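Local coordinates for protein coenzyme A transferase (Yersinia pestis, PDB 3S8D) that probably transfers coenzyme A from an acyl-CoA to a carboxylate such as acetate, at residues A[144-149]-A[182-187]; A[284-289]-A[327-332]. One frame throughout, in Å; residues are numbered along the deposited sequence.

Contact 1: residues A[144-149]-A[182-187]; sequences FMHTVS and RYMPRV
M184, a methionine present here as selenomethionine, reaches from the loop 182-187 to the end of strand 143-148 and lays its chain against the backbone of T147, V148 and S149. Its CG stands anti to the backbone N (chi1 177°), and the bends farther out turn the chain back along the strand. M184 CG therefore lies 3.6 Å from S149 N, M184 CB faces V148 O, and the terminal M184 CE arrives 3.4 Å from T147 O. The same methyl meets the side chain of T147, M184 CE to T147 CB 4.0 Å, with the two side chains running aslant to each other. It also comes up to H146 at the ring edge, near the ring plane, M184 CE lying 4.2 Å from H146 CE1; here the side chains cross at about a right angle. Methionine, long, unbranched and flexible, suits this place, since it can follow an uneven surface of carbonyls and the T147 side chain.

At the far end S149 turns its CB to M184 O, 3.3 Å away, while its small hydroxyl lies beside CA and CG of R186 and bonds to S158 N. R186 sends its extended chain away to salt bridges with D152 and D308.

In the seven-stranded parallel sheet of this Rossmann-like N-terminal half, strand 143-148 lies next to strand 175-180, and the contact joins their C-terminal exits, where M184 also touches V161. No direct hydrogen bond spans the two segments, which touch by van der Waals contact; S158 bridges them instead, bonded to both S149 OG and V187 N.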
loop_
_atom_site.group_PDB
_atom_site.type_symbol
_atom_site.label_atom_id
_atom_site.label_comp_id
_atom_site.label_asym_id
_atom_site.label_seq_id
_atom_site.Cartn_x
_atom_site.Cartn_y
_atom_site.Cartn_z
ATOM N N PHE A 144 -9.438 17.546 -22.483
ATOM C CA PHE A 144 -8.517 16.426 -22.626
ATOM C C PHE A 144 -8.056 16.331 -24.065
ATOM O O PHE A 144 -8.872 16.382 -24.974
ATOM C CB PHE A 144 -9.163 15.105 -22.173
ATOM C CG PHE A 144 -8.182 13.966 -22.061
ATOM C CD1 PHE A 144 -7.158 14.004 -21.119
ATOM C CD2 PHE A 144 -8.279 12.856 -22.893
ATOM C CE1 PHE A 144 -6.251 12.961 -21.020
ATOM C CE2 PHE A 144 -7.377 11.804 -22.785
ATOM C CZ PHE A 144 -6.366 11.863 -21.854
HETATM N N MSE A 145 -6.749 16.179 -24.274
HETATM C CA MSE A 145 -6.206 16.123 -25.633
HETATM C C MSE A 145 -5.334 14.883 -25.817
HETATM O O MSE A 145 -4.453 14.602 -24.990
HETATM C CB MSE A 145 -5.434 17.412 -25.996
HETATM C CG MSE A 145 -6.274 18.681 -25.857
HETATM SE SE MSE A 145 -5.548 20.195 -26.584
HETATM C CE MSE A 145 -3.803 19.933 -26.185
ATOM N N HIS A 146 -5.577 14.149 -26.902
ATOM C CA HIS A 146 -4.957 12.842 -27.090
ATOM C C HIS A 146 -4.731 12.558 -28.574
ATOM O O HIS A 146 -5.630 12.768 -29.390
ATOM C CB HIS A 146 -5.872 11.758 -26.484
ATOM C CG HIS A 146 -5.159 10.493 -26.101
ATOM N ND1 HIS A 146 -4.578 9.653 -27.030
ATOM C CD2 HIS A 146 -4.923 9.935 -24.890
ATOM C CE1 HIS A 146 -4.021 8.627 -26.405
ATOM N NE2 HIS A 146 -4.217 8.775 -25.106
ATOM N N THR A 147 -3.530 12.101 -28.929
ATOM C CA THR A 147 -3.309 11.545 -30.256
ATOM C C THR A 147 -4.136 10.264 -30.391
ATOM O O THR A 147 -4.379 9.562 -29.402
ATOM C CB THR A 147 -1.839 11.171 -30.499
ATOM O OG1 THR A 147 -0.981 12.284 -30.201
ATOM C CG2 THR A 147 -1.644 10.757 -31.945
ATOM N N VAL A 148 -4.564 9.958 -31.612
ATOM C CA VAL A 148 -5.376 8.779 -31.867
ATOM C C VAL A 148 -5.050 8.156 -33.235
ATOM O O VAL A 148 -4.484 8.811 -34.121
ATOM C CB VAL A 148 -6.875 9.118 -31.831
ATOM C CG1 VAL A 148 -7.269 9.705 -30.480
ATOM C CG2 VAL A 148 -7.220 10.085 -32.944
ATOM N N SER A 149 -5.412 6.887 -33.397
ATOM C CA SER A 149 -5.422 6.269 -34.722
ATOM C C SER A 149 -6.610 6.820 -35.544
ATOM O O SER A 149 -7.589 7.327 -34.969
ATOM C CB SER A 149 -5.520 4.757 -34.592
ATOM O OG SER A 149 -6.709 4.430 -33.901
ATOM N N ARG A 182 -1.927 8.651 -38.485
ATOM C CA ARG A 182 -1.874 7.330 -39.101
ATOM C C ARG A 182 -0.753 6.463 -38.529
ATOM O O ARG A 182 -0.790 5.234 -38.653
ATOM C CB ARG A 182 -1.700 7.448 -40.626
ATOM C CG ARG A 182 -0.239 7.408 -41.079
ATOM C CD ARG A 182 -0.078 7.383 -42.609
ATOM N NE ARG A 182 1.260 7.859 -42.966
ATOM C CZ ARG A 182 1.501 8.963 -43.671
ATOM N NH1 ARG A 182 0.488 9.689 -44.140
ATOM N NH2 ARG A 182 2.756 9.333 -43.923
ATOM N N TYR A 183 0.249 7.098 -37.927
ATOM C CA TYR A 183 1.368 6.360 -37.341
ATOM C C TYR A 183 1.010 5.740 -35.984
ATOM O O TYR A 183 1.794 4.964 -35.417
ATOM C CB TYR A 183 2.567 7.273 -37.152
ATOM C CG TYR A 183 3.405 7.573 -38.381
ATOM C CD1 TYR A 183 4.536 6.818 -38.675
ATOM C CD2 TYR A 183 3.106 8.656 -39.205
ATOM C CE1 TYR A 183 5.334 7.113 -39.781
ATOM C CE2 TYR A 183 3.895 8.962 -40.305
ATOM C CZ TYR A 183 5.011 8.188 -40.593
ATOM O OH TYR A 183 5.805 8.487 -41.690
HETATM N N MSE A 184 -0.159 6.098 -35.459
HETATM C CA MSE A 184 -0.616 5.560 -34.186
HETATM C C MSE A 184 -1.336 4.230 -34.423
HETATM O O MSE A 184 -2.324 4.184 -35.166
HETATM C CB MSE A 184 -1.532 6.560 -33.459
HETATM C CG MSE A 184 -2.119 6.023 -32.139
HETATM SE SE MSE A 184 -0.970 6.079 -30.719
HETATM C CE MSE A 184 -1.849 7.288 -29.719
ATOM N N PRO A 185 -0.845 3.144 -33.796
ATOM C CA PRO A 185 -1.474 1.836 -34.023
ATOM C C PRO A 185 -2.917 1.806 -33.526
ATOM O O PRO A 185 -3.216 2.429 -32.509
ATOM C CB PRO A 185 -0.600 0.868 -33.206
ATOM C CG PRO A 185 0.058 1.719 -32.172
ATOM C CD PRO A 185 0.264 3.069 -32.829
ATOM N N ARG A 186 -3.788 1.115 -34.260
ATOM C CA ARG A 186 -5.160 0.836 -33.840
ATOM C C ARG A 186 -5.107 -0.323 -32.834
ATOM O O ARG A 186 -4.818 -1.467 -33.194
ATOM C CB ARG A 186 -6.032 0.461 -35.051
ATOM C CG ARG A 186 -7.550 0.495 -34.809
ATOM C CD ARG A 186 -8.302 -0.022 -36.042
ATOM N NE ARG A 186 -9.765 0.005 -35.911
ATOM C CZ ARG A 186 -10.557 -1.075 -35.923
ATOM N NH1 ARG A 186 -10.034 -2.297 -36.048
ATOM N NH2 ARG A 186 -11.883 -0.937 -35.808
ATOM N N VAL A 187 -5.379 -0.008 -31.572
ATOM C CA VAL A 187 -5.157 -0.932 -30.472
ATOM C C VAL A 187 -6.467 -1.244 -29.768
ATOM O O VAL A 187 -7.180 -0.340 -29.308
ATOM C CB VAL A 187 -4.195 -0.320 -29.443
ATOM C CG1 VAL A 187 -4.155 -1.160 -28.149
ATOM C CG2 VAL A 187 -2.789 -0.152 -30.031
#

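Contact 2: residues A[284-289]-A[327-332]; sequences KTLDRG and AQNDNV
The side-chain oxygen of N329 takes two backbone N-H groups of the facing loop at once. L286 N gives the straighter bond, 3.1 Å to N329 OD1 at 173° and in the carbonyl plane; T285 N is nearer, 2.8 Å from N329 OD1, but more bent at 135° and tilted from that plane. Asparagine suits the place as a short, uncharged acceptor; its CG lies beside its own backbone N and anti to the carbonyl carbon (chi1 -72°), which carries OD1 across to both donors. K284 passes its aliphatic chain beside the amide, CD 3.7 Å from N329 ND2, a buried nitrogen with no partner in the model. L286 CD1 packs 3.7 Å from Q328 CB, apolar branch on methylene root. Threonine offers a carbon to the neighbouring carbonyl, T285 CB to Q328 O 3.3 Å, and a hydroxyl to a water.

N329 begins a type II beta turn ending at V332, which starts strand 332-337 of the mixed sheet in the C-terminal half. That water bonds to T285 OG1 at 2.8 Å and accepts from D330 N at 2.9 Å.

Farther out, S373 OG bonds to N329 O and V332 N, holding both ends of the turn. K284 NZ is held by the carbonyls of I261 and R290, and D287 pairs with R315 and bonds to Y319.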
loop_
_atom_site.group_PDB
_atom_site.type_symbol
_atom_site.label_atom_id
_atom_site.label_comp_id
_atom_site.label_asym_id
_atom_site.label_seq_id
_atom_site.Cartn_x
_atom_site.Cartn_y
_atom_site.Cartn_z
ATOM N N LYS A 284 -3.923 -17.463 -17.888
ATOM C CA LYS A 284 -4.510 -16.366 -17.111
ATOM C C LYS A 284 -5.936 -16.663 -16.658
ATOM O O LYS A 284 -6.683 -17.341 -17.341
ATOM C CB LYS A 284 -4.462 -15.042 -17.881
ATOM C CG LYS A 284 -3.056 -14.549 -18.129
ATOM C CD LYS A 284 -2.992 -13.034 -18.136
ATOM C CE LYS A 284 -3.877 -12.411 -19.199
ATOM N NZ LYS A 284 -3.425 -11.015 -19.481
ATOM N N THR A 285 -6.304 -16.156 -15.492
ATOM C CA THR A 285 -7.682 -16.239 -15.034
ATOM C C THR A 285 -8.510 -15.079 -15.629
ATOM O O THR A 285 -9.640 -15.270 -16.093
ATOM C CB THR A 285 -7.716 -16.257 -13.493
ATOM O OG1 THR A 285 -7.087 -17.465 -13.031
ATOM C CG2 THR A 285 -9.155 -16.173 -12.956
ATOM N N LEU A 286 -7.927 -13.886 -15.647
ATOM C CA LEU A 286 -8.564 -12.706 -16.225
ATOM C C LEU A 286 -7.991 -12.418 -17.616
ATOM O O LEU A 286 -6.791 -12.639 -17.854
ATOM C CB LEU A 286 -8.322 -11.496 -15.331
ATOM C CG LEU A 286 -8.831 -11.616 -13.897
ATOM C CD1 LEU A 286 -8.582 -10.296 -13.184
ATOM C CD2 LEU A 286 -10.331 -11.995 -13.866
ATOM N N ASP A 287 -8.835 -11.922 -18.525
ATOM C CA ASP A 287 -8.377 -11.523 -19.848
ATOM C C ASP A 287 -7.630 -12.668 -20.518
ATOM O O ASP A 287 -6.599 -12.449 -21.174
ATOM C CB ASP A 287 -7.434 -10.305 -19.762
ATOM C CG ASP A 287 -8.008 -9.170 -18.929
ATOM O OD1 ASP A 287 -9.003 -8.575 -19.382
ATOM O OD2 ASP A 287 -7.452 -8.874 -17.829
ATOM N N ARG A 288 -8.129 -13.888 -20.343
ATOM C CA ARG A 288 -7.434 -15.044 -20.898
ATOM C C ARG A 288 -7.302 -14.899 -22.401
ATOM O O ARG A 288 -8.252 -14.498 -23.076
ATOM C CB ARG A 288 -8.160 -16.346 -20.572
ATOM C CG ARG A 288 -7.460 -17.555 -21.118
ATOM C CD ARG A 288 -8.313 -18.776 -20.960
ATOM N NE ARG A 288 -8.204 -19.322 -19.615
ATOM C CZ ARG A 288 -8.487 -20.586 -19.305
ATOM N NH1 ARG A 288 -8.895 -21.421 -20.260
ATOM N NH2 ARG A 288 -8.359 -21.013 -18.050
ATOM N N GLY A 289 -6.116 -15.216 -22.913
ATOM C CA GLY A 289 -5.833 -15.102 -24.327
ATOM C C GLY A 289 -5.330 -13.733 -24.760
ATOM O O GLY A 289 -4.886 -13.576 -25.893
ATOM N N ALA A 327 -3.642 -9.848 -8.518
ATOM C CA ALA A 327 -3.525 -11.107 -7.782
ATOM C C ALA A 327 -4.504 -12.198 -8.240
ATOM O O ALA A 327 -4.422 -13.336 -7.780
ATOM C CB ALA A 327 -3.700 -10.858 -6.306
ATOM N N GLN A 328 -5.447 -11.865 -9.114
ATOM C CA GLN A 328 -6.352 -12.900 -9.615
ATOM C C GLN A 328 -5.688 -13.847 -10.619
ATOM O O GLN A 328 -6.174 -14.958 -10.845
ATOM C CB GLN A 328 -7.644 -12.293 -10.157
ATOM C CG GLN A 328 -8.507 -11.693 -9.033
ATOM C CD GLN A 328 -9.955 -11.544 -9.429
ATOM O OE1 GLN A 328 -10.517 -10.439 -9.378
ATOM N NE2 GLN A 328 -10.589 -12.667 -9.819
ATOM N N ASN A 329 -4.568 -13.418 -11.204
ATOM C CA ASN A 329 -3.793 -14.299 -12.078
ATOM C C ASN A 329 -2.771 -15.071 -11.284
ATOM O O ASN A 329 -2.020 -14.498 -10.501
ATOM C CB ASN A 329 -3.116 -13.522 -13.221
ATOM C CG ASN A 329 -4.112 -13.045 -14.255
ATOM O OD1 ASN A 329 -5.061 -13.769 -14.576
ATOM N ND2 ASN A 329 -3.921 -11.824 -14.770
ATOM N N ASP A 330 -2.747 -16.380 -11.484
ATOM C CA ASP A 330 -1.806 -17.205 -10.764
ATOM C C ASP A 330 -0.380 -16.988 -11.285
ATOM O O ASP A 330 -0.181 -16.594 -12.436
ATOM C CB ASP A 330 -2.230 -18.669 -10.852
ATOM C CG ASP A 330 -3.598 -18.910 -10.212
ATOM O OD1 ASP A 330 -4.047 -18.043 -9.421
ATOM O OD2 ASP A 330 -4.223 -19.961 -10.494
ATOM N N ASN A 331 0.604 -17.204 -10.414
ATOM C CA ASN A 331 2.005 -17.136 -10.815
ATOM C C ASN A 331 2.426 -15.805 -11.428
ATOM O O ASN A 331 3.321 -15.756 -12.282
ATOM C CB ASN A 331 2.308 -18.268 -11.789
ATOM C CG ASN A 331 1.984 -19.620 -11.206
ATOM O OD1 ASN A 331 2.450 -19.965 -10.120
ATOM N ND2 ASN A 331 1.177 -20.387 -11.913
ATOM N N VAL A 332 1.765 -14.727 -11.014
ATOM C CA VAL A 332 2.210 -13.395 -11.401
ATOM C C VAL A 332 3.716 -13.252 -11.166
ATOM O O VAL A 332 4.214 -13.599 -10.080
ATOM C CB VAL A 332 1.467 -12.329 -10.608
ATOM C CG1 VAL A 332 2.142 -10.960 -10.748
ATOM C CG2 VAL A 332 -0.003 -12.273 -11.075
HETATM O O HOH W 1 -4.380 -17.807 -13.482
#

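How the contacts relate
Contact 1 closes before contact 2 opens along the chain, and the two do not touch: their centres are 28 Å apart and their nearest atoms about 12 Å. Contact 1 belongs to the parallel sheet of the N-terminal half, contact 2 to loops beside the mixed sheet of the C-terminal half. They also differ in chemistry, the first without a direct hydrogen bond between its segments, the second joined by two backbone N-H hydrogen bonds to one side-chain oxygen, and by a water. Contact 1 lies nearer to a known coenzyme A site, the side chain of H146 being about 11 Å from that of E76, a CoA-binding residue; contact 2 lies away from the known sites.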